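Local coordinates for protein probable sugar kinase (Clostridium perfringens, PDB 3KZH) that probably phosphorylates a sugar substrate as a pfkB-family carbohydrate kinase of the ribokinase clan and crystallises with beta-d-glucopyranose bound, at residues G21-S26 and N31-H36; S63-D68 and S73-S78; A14-V19 and A114-I119. One frame throughout, in Å; residues are numbered along the deposited sequence.

Interaction 1: G21-S26 and N31-H36; sequences GFSKAS and NSTPGH
Phe22 and His36 form an antiparallel hydrogen-bonded pair whose side chains leave the same face of the sheet, yet what meets the phenyl ring across the contact is backbone: the carbonyl oxygen of His36 lies at the ring edge, in its plane, 3.5 Å from CD2 of Phe22. The same oxygen accepts the amide of Phe22 in an almost straight bond, N to O 2.9 Å, and also receives a CA-H contact from Gly21. In return the amide of His36 donates to the oxygen of Phe22.

One residue on, Ser23 and Gly35 make a non-hydrogen-bonded pair with their CA atoms 4.4 Å apart. Lys24 N then bonds to Pro34 O at 2.8 Å, in the carbonyl plane, while the aliphatic start of the Lys24 side chain, CB and CG, lies along Gly35. Past this bond the side chains of Ala25, Thr33 and Pro34 take over, partly against backbone oxygens. Ala25 CB points toward the opposite segment and meets the proline ring at Pro34 CG, 3.6 Å away. Thr33 uses its two branches differently: CG2, anti to the backbone N, reaches Ser23 OG (3.7 Å) and the oxygen of Ala25, whereas OG1 hydrogen-bonds a water that donates to Ser26 O, linking loop to strand.

Strand 98-103 flanks strand 16-23 on the side away from strand 32-42, and there Leu103 O accepts a hydrogen bond from Ser23 OG. At the other margin Ser32, Thr33 and Pro34 pair in parallel with a strand of the second subunit, carrying the sheet across the dimer interface.

Interaction 2: S63-D68 and S73-S78; sequences SILGND and SIVEHS
Leu65 reaches helix 69-81 with CG anti to its carbonyl carbon (chi1 -67°) and an extended second torsion (chi2 172°), which sends the two methyls of the fork to different helix residues. CD2 rests on Ile74, 3.9 Å from its CB and equally near its CG2, with CG1 only slightly farther away. CD1 meets a single methyl, Val75 CG2, at 3.5 Å. On the helix side, chi1 of -176° in Val75 sets CG1 anti to the backbone N and leaves CG2 beside that N, where it faces the leucine. The leucine side chain crosses both partners obliquely, so one branched tip spans two successive helix residues.

The contact between the segments is wholly apolar, and its backbones stay well apart: the nearest CA atoms, those of Leu65 and Ile74, are separated by 8.4 Å. Behind this surface the helix is held by regular bonds such as Ser78 N to Ile74 O, and Ser78 OG also donates back to Val75 O at 2.5 Å. Leu65 is anchored by backbone bonds to Met89, in the parallel strand 89-90, and to Ile91 just beyond, while Phe41 and Met85 also pack on Ile74.

After Leu65 the chain turns through Gly66 and Asn67 to Asp68, the N-cap residue of helix 69-81, whose OD1 also bonds to Thr96 OG1; the four residues between the segments are helical. The contact thus closes a strand-loop-helix unit within the pfkB-family fold, with the leucine at the end of the strand packed back against the helix that follows.

Interaction 3: A14-V19 and A114-I119; sequences ASVVDV and ADMKSI
Met116, modelled as selenomethionine, reaches across to Val16 with the far end of its side chain. From CB the chain goes to CG, anti to the carbonyl carbon, and bends at the second torsion (chi2 -54°); neither CB nor CG has a close partner on 14-19. The selenium is the first atom to meet the strand, lying 4.2 Å from Val16 CG1. A further bend at chi3 (-101°) brings the terminal methyl CE to the other branch of the valine, 3.9 Å from CG2. The two side chains cross at about a right angle, with the end of the longer one spanning both valine methyls.

A second apolar pair forms two residues earlier, ahead of strand 16-23. Ala14 CB points toward the other segment and touches Ile119 at CG1 and CD1, each 4.1 Å away, while Pro97 also packs on the isoleucine.

Together the two pairs bring Met116 and the 3-10 segment at Ile119 against Val16 and the residues leading into strand 16-23. The contact thus ties together chain ends of the two strands flanking strand 98-103, in the small sheet that forms the lid in ribokinase-like kinases, and here that sheet continues into the second subunit.

In the fold
Interactions 1 and 3 share strand 16-23 of the four-stranded sheet, interaction 3 near its start and interaction 1 at its far end, with centres about 23 Å apart. Interaction 2 lies about 11 Å from interaction 3, centre to centre, and touches it: Ser63 OG is 2.9 Å from Ser15 OG, a probable hydrogen bond, and Ile64 packs on Ser118 and Ile119. Interactions 1 and 2 do not meet, their nearest atoms being about 16 Å apart. Along the chain they follow in series, both nested within the long loop closed by interaction 3. The sheet thus runs from the body of the subunit, near helix 69-81, to a projecting hairpin that helps build the dimer.

Interaction 1: G21-S26 and N31-H36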
ATOM      1  N   GLY A  21       7.858  -0.763   9.642  1.00 30.88           N
ATOM      2  CA  GLY A  21       7.663   0.351  10.557  1.00 31.48           C
ATOM      3  C   GLY A  21       8.894   0.523  11.420  1.00 31.19           C
ATOM      4  O   GLY A  21       9.212  -0.355  12.219  1.00 29.58           O
ATOM      5  N   PHE A  22       9.609   1.630  11.223  1.00 31.57           N
ATOM      6  CA  PHE A  22      10.830   1.936  11.974  1.00 33.76           C
ATOM      7  C   PHE A  22      10.508   2.885  13.124  1.00 33.59           C
ATOM      8  O   PHE A  22      10.025   3.990  12.882  1.00 34.34           O
ATOM      9  CB  PHE A  22      11.878   2.604  11.065  1.00 33.50           C
ATOM     10  CG  PHE A  22      12.312   1.761   9.896  1.00 36.26           C
ATOM     11  CD1 PHE A  22      13.486   0.981   9.970  1.00 36.91           C
ATOM     12  CD2 PHE A  22      11.561   1.747   8.700  1.00 34.91           C
ATOM     13  CE1 PHE A  22      13.913   0.186   8.861  1.00 34.92           C
ATOM     14  CE2 PHE A  22      11.976   0.963   7.589  1.00 34.80           C
ATOM     15  CZ  PHE A  22      13.155   0.180   7.672  1.00 33.33           C
ATOM     16  N   SER A  23      10.809   2.473  14.357  1.00 34.05           N
ATOM     17  CA  SER A  23      10.556   3.298  15.549  1.00 34.02           C
ATOM     18  C   SER A  23      11.461   4.532  15.629  1.00 34.48           C
ATOM     19  O   SER A  23      12.676   4.419  15.467  1.00 31.29           O
ATOM     20  CB  SER A  23      10.725   2.480  16.838  1.00 33.42           C
ATOM     21  OG  SER A  23       9.754   1.461  16.983  1.00 29.39           O
ATOM     22  N   LYS A  24      10.840   5.700  15.833  1.00 37.22           N
ATOM     23  CA  LYS A  24      11.549   6.985  15.965  1.00 40.14           C
ATOM     24  C   LYS A  24      11.537   7.473  17.424  1.00 39.87           C
ATOM     25  O   LYS A  24      11.752   8.652  17.720  1.00 42.04           O
ATOM     26  CB  LYS A  24      10.955   8.043  15.016  1.00 42.06           C
ATOM     27  CG  LYS A  24      11.230   7.796  13.525  1.00 44.72           C
ATOM     28  CD  LYS A  24      12.720   7.855  13.209  1.00 46.31           C
ATOM     29  CE  LYS A  24      13.012   7.415  11.797  1.00 47.54           C
ATOM     30  NZ  LYS A  24      14.478   7.443  11.533  1.00 48.59           N
ATOM     31  N   ALA A  25      11.257   6.529  18.316  1.00 37.65           N
ATOM     32  CA  ALA A  25      11.214   6.712  19.762  1.00 36.44           C
ATOM     33  C   ALA A  25      11.394   5.324  20.353  1.00 35.24           C
ATOM     34  O   ALA A  25      11.215   4.326  19.636  1.00 33.35           O
ATOM     35  CB  ALA A  25       9.886   7.278  20.204  1.00 34.10           C
ATOM     36  N   SER A  26      11.715   5.263  21.650  1.00 33.11           N
ATOM     37  CA  SER A  26      11.916   3.998  22.365  1.00 35.35           C
ATOM     38  C   SER A  26      10.712   3.068  22.278  1.00 33.88           C
ATOM     39  O   SER A  26       9.599   3.450  22.639  1.00 31.08           O
ATOM     40  CB  SER A  26      12.273   4.246  23.835  1.00 36.63           C
ATOM     41  OG  SER A  26      13.588   4.761  23.963  1.00 41.14           O
ATOM     42  N   ASN A  31       2.019  -0.775  23.106  1.00 56.71           N
ATOM     43  CA  ASN A  31       2.038   0.683  23.009  1.00 56.61           C
ATOM     44  C   ASN A  31       2.285   1.211  21.584  1.00 55.72           C
ATOM     45  O   ASN A  31       3.074   0.647  20.818  1.00 56.29           O
ATOM     46  CB  ASN A  31       3.100   1.209  24.001  1.00 58.20           C
ATOM     47  CG  ASN A  31       3.322   2.713  23.917  1.00 59.82           C
ATOM     48  OD1 ASN A  31       2.391   3.506  24.071  1.00 62.14           O
ATOM     49  ND2 ASN A  31       4.565   3.107  23.667  1.00 60.81           N
ATOM     50  N   SER A  32       1.588   2.300  21.258  1.00 53.64           N
ATOM     51  CA  SER A  32       1.693   2.991  19.973  1.00 51.25           C
ATOM     52  C   SER A  32       2.985   3.826  19.960  1.00 49.64           C
ATOM     53  O   SER A  32       3.096   4.818  20.685  1.00 49.83           O
ATOM     54  CB  SER A  32       0.456   3.879  19.773  1.00 50.86           C
ATOM     55  OG  SER A  32       0.524   4.630  18.575  1.00 49.85           O
ATOM     56  N   THR A  33       3.967   3.382  19.174  1.00 47.14           N
ATOM     57  CA  THR A  33       5.267   4.052  19.059  1.00 45.73           C
ATOM     58  C   THR A  33       5.325   4.951  17.810  1.00 46.60           C
ATOM     59  O   THR A  33       4.890   4.536  16.741  1.00 45.86           O
ATOM     60  CB  THR A  33       6.429   3.008  18.939  1.00 44.21           C
ATOM     61  OG1 THR A  33       6.271   1.982  19.925  1.00 44.22           O
ATOM     62  CG2 THR A  33       7.791   3.668  19.135  1.00 42.19           C
ATOM     63  N   PRO A  34       5.811   6.210  17.937  1.00 46.19           N
ATOM     64  CA  PRO A  34       5.875   7.043  16.727  1.00 45.27           C
ATOM     65  C   PRO A  34       7.000   6.562  15.804  1.00 44.06           C
ATOM     66  O   PRO A  34       8.076   6.172  16.278  1.00 44.22           O
ATOM     67  CB  PRO A  34       6.129   8.448  17.283  1.00 45.51           C
ATOM     68  CG  PRO A  34       6.810   8.194  18.563  1.00 45.66           C
ATOM     69  CD  PRO A  34       6.043   7.039  19.132  1.00 45.81           C
ATOM     70  N   GLY A  35       6.715   6.511  14.508  1.00 41.10           N
ATOM     71  CA  GLY A  35       7.719   6.044  13.576  1.00 40.67           C
ATOM     72  C   GLY A  35       7.543   6.380  12.114  1.00 39.73           C
ATOM     73  O   GLY A  35       6.763   7.256  11.747  1.00 38.29           O
ATOM     74  N   HIS A  36       8.313   5.679  11.287  1.00 37.63           N
ATOM     75  CA  HIS A  36       8.299   5.865   9.847  1.00 36.44           C
ATOM     76  C   HIS A  36       7.951   4.566   9.132  1.00 34.19           C
ATOM     77  O   HIS A  36       8.597   3.541   9.346  1.00 33.23           O
ATOM     78  CB  HIS A  36       9.656   6.400   9.367  1.00 35.96           C
ATOM     79  CG  HIS A  36       9.697   6.728   7.907  1.00 39.64           C
ATOM     80  ND1 HIS A  36       8.739   7.507   7.294  1.00 40.48           N
ATOM     81  CD2 HIS A  36      10.568   6.370   6.937  1.00 39.92           C
ATOM     82  CE1 HIS A  36       9.021   7.613   6.009  1.00 38.86           C
ATOM     83  NE2 HIS A  36      10.125   6.934   5.765  1.00 39.64           N
TER
HETATM   84  O   HOH W   1       7.001   3.345  22.535  1.00 28.56           O

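Interaction 2: S63-D68 and S73-S78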
ATOM      1  N   SER A  63       2.974 -14.217 -11.943  1.00 19.39           N
ATOM      2  CA  SER A  63       3.055 -14.314 -10.502  1.00 22.38           C
ATOM      3  C   SER A  63       1.745 -14.747  -9.880  1.00 25.87           C
ATOM      4  O   SER A  63       0.867 -15.293 -10.560  1.00 25.67           O
ATOM      5  CB  SER A  63       3.499 -12.963  -9.937  1.00 20.70           C
ATOM      6  OG  SER A  63       4.006 -13.079  -8.613  1.00 15.24           O
ATOM      7  N   ILE A  64       1.660 -14.553  -8.565  1.00 27.56           N
ATOM      8  CA  ILE A  64       0.488 -14.873  -7.762  1.00 30.20           C
ATOM      9  C   ILE A  64       0.084 -13.607  -6.992  1.00 30.22           C
ATOM     10  O   ILE A  64       0.780 -13.174  -6.077  1.00 27.91           O
ATOM     11  CB  ILE A  64       0.791 -16.019  -6.761  1.00 32.34           C
ATOM     12  CG1 ILE A  64       1.088 -17.329  -7.510  1.00 34.75           C
ATOM     13  CG2 ILE A  64      -0.355 -16.177  -5.789  1.00 30.47           C
ATOM     14  CD1 ILE A  64       1.653 -18.443  -6.647  1.00 35.42           C
ATOM     15  N   LEU A  65      -1.027 -13.004  -7.399  1.00 32.38           N
ATOM     16  CA  LEU A  65      -1.539 -11.814  -6.734  1.00 35.96           C
ATOM     17  C   LEU A  65      -2.772 -12.160  -5.904  1.00 38.99           C
ATOM     18  O   LEU A  65      -3.238 -13.309  -5.920  1.00 38.91           O
ATOM     19  CB  LEU A  65      -1.855 -10.713  -7.743  1.00 35.92           C
ATOM     20  CG  LEU A  65      -0.687 -10.087  -8.496  1.00 35.00           C
ATOM     21  CD1 LEU A  65      -1.242  -9.184  -9.548  1.00 35.38           C
ATOM     22  CD2 LEU A  65       0.243  -9.336  -7.563  1.00 34.23           C
ATOM     23  N   GLY A  66      -3.318 -11.161  -5.213  1.00 41.21           N
ATOM     24  CA  GLY A  66      -4.463 -11.421  -4.367  1.00 44.06           C
ATOM     25  C   GLY A  66      -5.734 -10.627  -4.474  1.00 45.79           C
ATOM     26  O   GLY A  66      -6.550 -10.751  -3.567  1.00 48.32           O
ATOM     27  N   ASN A  67      -5.908  -9.804  -5.515  1.00 46.76           N
ATOM     28  CA  ASN A  67      -7.143  -9.005  -5.727  1.00 47.65           C
ATOM     29  C   ASN A  67      -7.337  -7.820  -4.747  1.00 47.26           C
ATOM     30  O   ASN A  67      -8.149  -6.920  -4.990  1.00 47.46           O
ATOM     31  CB  ASN A  67      -8.374  -9.961  -5.764  1.00 49.73           C
ATOM     32  CG  ASN A  67      -9.698  -9.256  -5.979  1.00 51.82           C
ATOM     33  OD1 ASN A  67      -9.891  -8.552  -6.970  1.00 52.54           O
ATOM     34  ND2 ASN A  67     -10.624  -9.452  -5.043  1.00 51.68           N
ATOM     35  N   ASP A  68      -6.531  -7.787  -3.690  1.00 46.13           N
ATOM     36  CA  ASP A  68      -6.581  -6.738  -2.674  1.00 45.60           C
ATOM     37  C   ASP A  68      -5.864  -5.449  -3.111  1.00 44.98           C
ATOM     38  O   ASP A  68      -5.488  -5.312  -4.279  1.00 45.03           O
ATOM     39  CB  ASP A  68      -6.001  -7.277  -1.355  1.00 46.51           C
ATOM     40  CG  ASP A  68      -4.653  -7.972  -1.533  1.00 46.37           C
ATOM     41  OD1 ASP A  68      -4.045  -7.843  -2.611  1.00 46.92           O
ATOM     42  OD2 ASP A  68      -4.195  -8.636  -0.586  1.00 47.87           O
ATOM     43  N   SER A  73      -1.308  -2.384  -6.306  1.00 29.79           N
ATOM     44  CA  SER A  73      -0.042  -1.652  -6.167  1.00 31.16           C
ATOM     45  C   SER A  73       1.036  -2.250  -7.078  1.00 30.33           C
ATOM     46  O   SER A  73       1.724  -1.521  -7.799  1.00 28.14           O
ATOM     47  CB  SER A  73       0.444  -1.689  -4.717  1.00 30.96           C
ATOM     48  OG  SER A  73      -0.462  -1.059  -3.843  1.00 32.63           O
ATOM     49  N   ILE A  74       1.142  -3.582  -7.050  1.00 30.15           N
ATOM     50  CA  ILE A  74       2.092  -4.349  -7.869  1.00 29.84           C
ATOM     51  C   ILE A  74       1.752  -4.137  -9.351  1.00 28.34           C
ATOM     52  O   ILE A  74       2.623  -3.732 -10.121  1.00 29.93           O
ATOM     53  CB  ILE A  74       2.038  -5.882  -7.544  1.00 29.59           C
ATOM     54  CG1 ILE A  74       2.401  -6.154  -6.081  1.00 29.00           C
ATOM     55  CG2 ILE A  74       2.967  -6.684  -8.472  1.00 25.87           C
ATOM     56  CD1 ILE A  74       3.898  -6.229  -5.764  1.00 30.62           C
ATOM     57  N   VAL A  75       0.478  -4.327  -9.713  1.00 25.41           N
ATOM     58  CA  VAL A  75       0.008  -4.172 -11.091  1.00 23.15           C
ATOM     59  C   VAL A  75       0.299  -2.790 -11.648  1.00 22.90           C
ATOM     60  O   VAL A  75       0.829  -2.676 -12.754  1.00 18.37           O
ATOM     61  CB  VAL A  75      -1.502  -4.528 -11.255  1.00 23.21           C
ATOM     62  CG1 VAL A  75      -1.924  -4.436 -12.725  1.00 24.58           C
ATOM     63  CG2 VAL A  75      -1.760  -5.916 -10.807  1.00 21.43           C
ATOM     64  N   GLU A  76       0.027  -1.753 -10.852  1.00 24.27           N
ATOM     65  CA  GLU A  76       0.296  -0.375 -11.270  1.00 24.31           C
ATOM     66  C   GLU A  76       1.782  -0.103 -11.479  1.00 21.46           C
ATOM     67  O   GLU A  76       2.157   0.565 -12.441  1.00 18.54           O
ATOM     68  CB  GLU A  76      -0.299   0.648 -10.286  1.00 26.79           C
ATOM     69  CG  GLU A  76      -1.792   0.948 -10.501  1.00 32.12           C
ATOM     70  CD  GLU A  76      -2.131   1.375 -11.937  1.00 35.24           C
ATOM     71  OE1 GLU A  76      -1.541   2.364 -12.437  1.00 37.88           O
ATOM     72  OE2 GLU A  76      -2.974   0.703 -12.567  1.00 34.82           O
ATOM     73  N   HIS A  77       2.625  -0.695 -10.627  1.00 21.14           N
ATOM     74  CA  HIS A  77       4.078  -0.535 -10.743  1.00 21.86           C
ATOM     75  C   HIS A  77       4.588  -1.266 -11.992  1.00 21.53           C
ATOM     76  O   HIS A  77       5.475  -0.769 -12.676  1.00 18.92           O
ATOM     77  CB  HIS A  77       4.778  -1.050  -9.484  1.00 20.14           C
ATOM     78  CG  HIS A  77       6.258  -0.815  -9.469  1.00 17.86           C
ATOM     79  ND1 HIS A  77       6.812   0.436  -9.298  1.00 15.76           N
ATOM     80  CD2 HIS A  77       7.298  -1.672  -9.585  1.00 15.95           C
ATOM     81  CE1 HIS A  77       8.130   0.336  -9.308  1.00 16.38           C
ATOM     82  NE2 HIS A  77       8.448  -0.932  -9.480  1.00 18.50           N
ATOM     83  N   SER A  78       3.949  -2.393 -12.314  1.00 22.86           N
ATOM     84  CA  SER A  78       4.291  -3.190 -13.488  1.00 25.33           C
ATOM     85  C   SER A  78       3.965  -2.496 -14.802  1.00 25.54           C
ATOM     86  O   SER A  78       4.693  -2.655 -15.780  1.00 23.35           O
ATOM     87  CB  SER A  78       3.648  -4.583 -13.412  1.00 27.10           C
ATOM     88  OG  SER A  78       2.247  -4.581 -13.592  1.00 29.53           O
TER

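Interaction 3: A14-V19 and A114-I119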
ATOM      1  N   ALA A  14       7.175 -15.601  -7.139  1.00 21.53           N
ATOM      2  CA  ALA A  14       6.516 -14.744  -6.145  1.00 23.32           C
ATOM      3  C   ALA A  14       6.709 -13.218  -6.206  1.00 23.28           C
ATOM      4  O   ALA A  14       7.712 -12.724  -6.713  1.00 25.12           O
ATOM      5  CB  ALA A  14       6.862 -15.247  -4.752  1.00 20.76           C
ATOM      6  N   SER A  15       5.697 -12.503  -5.711  1.00 25.80           N
ATOM      7  CA  SER A  15       5.665 -11.039  -5.603  1.00 27.16           C
ATOM      8  C   SER A  15       5.272 -10.764  -4.160  1.00 28.09           C
ATOM      9  O   SER A  15       4.209 -11.196  -3.711  1.00 28.40           O
ATOM     10  CB  SER A  15       4.597 -10.400  -6.493  1.00 26.11           C
ATOM     11  OG  SER A  15       4.939 -10.430  -7.852  1.00 28.72           O
ATOM     12  N   VAL A  16       6.128 -10.047  -3.437  1.00 28.01           N
ATOM     13  CA  VAL A  16       5.866  -9.714  -2.044  1.00 28.36           C
ATOM     14  C   VAL A  16       5.883  -8.204  -1.837  1.00 29.20           C
ATOM     15  O   VAL A  16       6.724  -7.509  -2.407  1.00 30.94           O
ATOM     16  CB  VAL A  16       6.942 -10.331  -1.085  1.00 28.58           C
ATOM     17  CG1 VAL A  16       6.539 -10.129   0.391  1.00 27.21           C
ATOM     18  CG2 VAL A  16       7.181 -11.814  -1.378  1.00 26.33           C
ATOM     19  N   VAL A  17       4.944  -7.704  -1.032  1.00 27.87           N
ATOM     20  CA  VAL A  17       4.910  -6.287  -0.673  1.00 27.24           C
ATOM     21  C   VAL A  17       5.399  -6.222   0.781  1.00 26.14           C
ATOM     22  O   VAL A  17       4.787  -6.820   1.656  1.00 27.92           O
ATOM     23  CB  VAL A  17       3.480  -5.655  -0.768  1.00 27.23           C
ATOM     24  CG1 VAL A  17       3.503  -4.197  -0.285  1.00 27.48           C
ATOM     25  CG2 VAL A  17       2.969  -5.680  -2.197  1.00 25.65           C
ATOM     26  N   ASP A  18       6.525  -5.554   1.017  1.00 24.37           N
ATOM     27  CA  ASP A  18       7.080  -5.387   2.365  1.00 25.81           C
ATOM     28  C   ASP A  18       6.612  -4.064   2.988  1.00 24.93           C
ATOM     29  O   ASP A  18       6.665  -3.018   2.343  1.00 23.50           O
ATOM     30  CB  ASP A  18       8.608  -5.404   2.329  1.00 27.23           C
ATOM     31  CG  ASP A  18       9.187  -6.784   2.061  1.00 29.31           C
ATOM     32  OD1 ASP A  18       8.691  -7.776   2.625  1.00 29.86           O
ATOM     33  OD2 ASP A  18      10.176  -6.868   1.307  1.00 30.61           O
ATOM     34  N   VAL A  19       6.080  -4.133   4.209  1.00 25.28           N
ATOM     35  CA  VAL A  19       5.611  -2.948   4.950  1.00 25.30           C
ATOM     36  C   VAL A  19       6.396  -2.905   6.268  1.00 25.25           C
ATOM     37  O   VAL A  19       6.160  -3.703   7.174  1.00 24.30           O
ATOM     38  CB  VAL A  19       4.069  -2.980   5.223  1.00 25.05           C
ATOM     39  CG1 VAL A  19       3.601  -1.629   5.764  1.00 21.12           C
ATOM     40  CG2 VAL A  19       3.283  -3.313   3.950  1.00 23.03           C
ATOM     41  N   ALA A 114       3.453 -12.403   8.793  1.00 36.45           N
ATOM     42  CA  ALA A 114       3.773 -12.960   7.471  1.00 35.18           C
ATOM     43  C   ALA A 114       2.515 -13.510   6.790  1.00 34.30           C
ATOM     44  O   ALA A 114       1.944 -14.499   7.244  1.00 34.53           O
ATOM     45  CB  ALA A 114       4.832 -14.062   7.603  1.00 33.37           C
ATOM     46  N   ASP A 115       2.073 -12.849   5.723  1.00 34.17           N
ATOM     47  CA  ASP A 115       0.889 -13.266   4.970  1.00 35.45           C
ATOM     48  C   ASP A 115       1.379 -13.898   3.652  1.00 37.80           C
ATOM     49  O   ASP A 115       0.974 -13.499   2.556  1.00 36.87           O
ATOM     50  CB  ASP A 115      -0.002 -12.045   4.710  1.00 33.66           C
ATOM     51  CG  ASP A 115      -1.445 -12.410   4.363  1.00 33.41           C
ATOM     52  OD1 ASP A 115      -1.749 -13.593   4.092  1.00 34.20           O
ATOM     53  OD2 ASP A 115      -2.288 -11.487   4.353  1.00 31.56           O
HETATM   54  N   MSE A 116       2.221 -14.923   3.802  1.00 40.83           N
HETATM   55  CA  MSE A 116       2.849 -15.668   2.705  1.00 43.48           C
HETATM   56  C   MSE A 116       2.037 -16.859   2.201  1.00 46.05           C
HETATM   57  O   MSE A 116       2.562 -17.738   1.504  1.00 46.24           O
HETATM   58  CB  MSE A 116       4.235 -16.153   3.162  1.00 44.76           C
HETATM   59  CG  MSE A 116       5.159 -15.060   3.712  1.00 45.69           C
HETATM   60 SE   MSE A 116       5.361 -13.577   2.475  1.00 58.72          SE
HETATM   61  CE  MSE A 116       7.113 -14.107   1.761  1.00 45.17           C
ATOM     62  N   LYS A 117       0.748 -16.842   2.521  1.00 48.72           N
ATOM     63  CA  LYS A 117      -0.201 -17.898   2.184  1.00 52.77           C
ATOM     64  C   LYS A 117      -0.332 -18.223   0.691  1.00 53.22           C
ATOM     65  O   LYS A 117      -0.123 -19.369   0.283  1.00 54.02           O
ATOM     66  CB  LYS A 117      -1.569 -17.523   2.769  1.00 56.10           C
ATOM     67  CG  LYS A 117      -2.673 -18.562   2.635  1.00 58.92           C
ATOM     68  CD  LYS A 117      -3.924 -17.912   2.064  1.00 61.86           C
ATOM     69  CE  LYS A 117      -5.167 -18.743   2.337  1.00 63.02           C
ATOM     70  NZ  LYS A 117      -5.535 -18.704   3.781  1.00 62.66           N
ATOM     71  N   SER A 118      -0.623 -17.196  -0.104  1.00 52.95           N
ATOM     72  CA  SER A 118      -0.833 -17.313  -1.545  1.00 52.34           C
ATOM     73  C   SER A 118       0.272 -17.883  -2.436  1.00 52.10           C
ATOM     74  O   SER A 118      -0.022 -18.358  -3.535  1.00 53.04           O
ATOM     75  CB  SER A 118      -1.308 -15.977  -2.092  1.00 51.98           C
ATOM     76  OG  SER A 118      -2.604 -15.688  -1.605  1.00 52.87           O
ATOM     77  N   ILE A 119       1.517 -17.882  -1.954  1.00 51.27           N
ATOM     78  CA  ILE A 119       2.668 -18.411  -2.705  1.00 51.59           C
ATOM     79  C   ILE A 119       2.509 -19.907  -3.043  1.00 50.71           C
ATOM     80  O   ILE A 119       2.830 -20.333  -4.159  1.00 50.01           O
ATOM     81  CB  ILE A 119       4.012 -18.142  -1.942  1.00 52.29           C
ATOM     82  CG1 ILE A 119       4.272 -16.634  -1.891  1.00 52.49           C
ATOM     83  CG2 ILE A 119       5.210 -18.834  -2.632  1.00 54.49           C
ATOM     84  CD1 ILE A 119       5.440 -16.199  -1.032  1.00 53.06           C
TER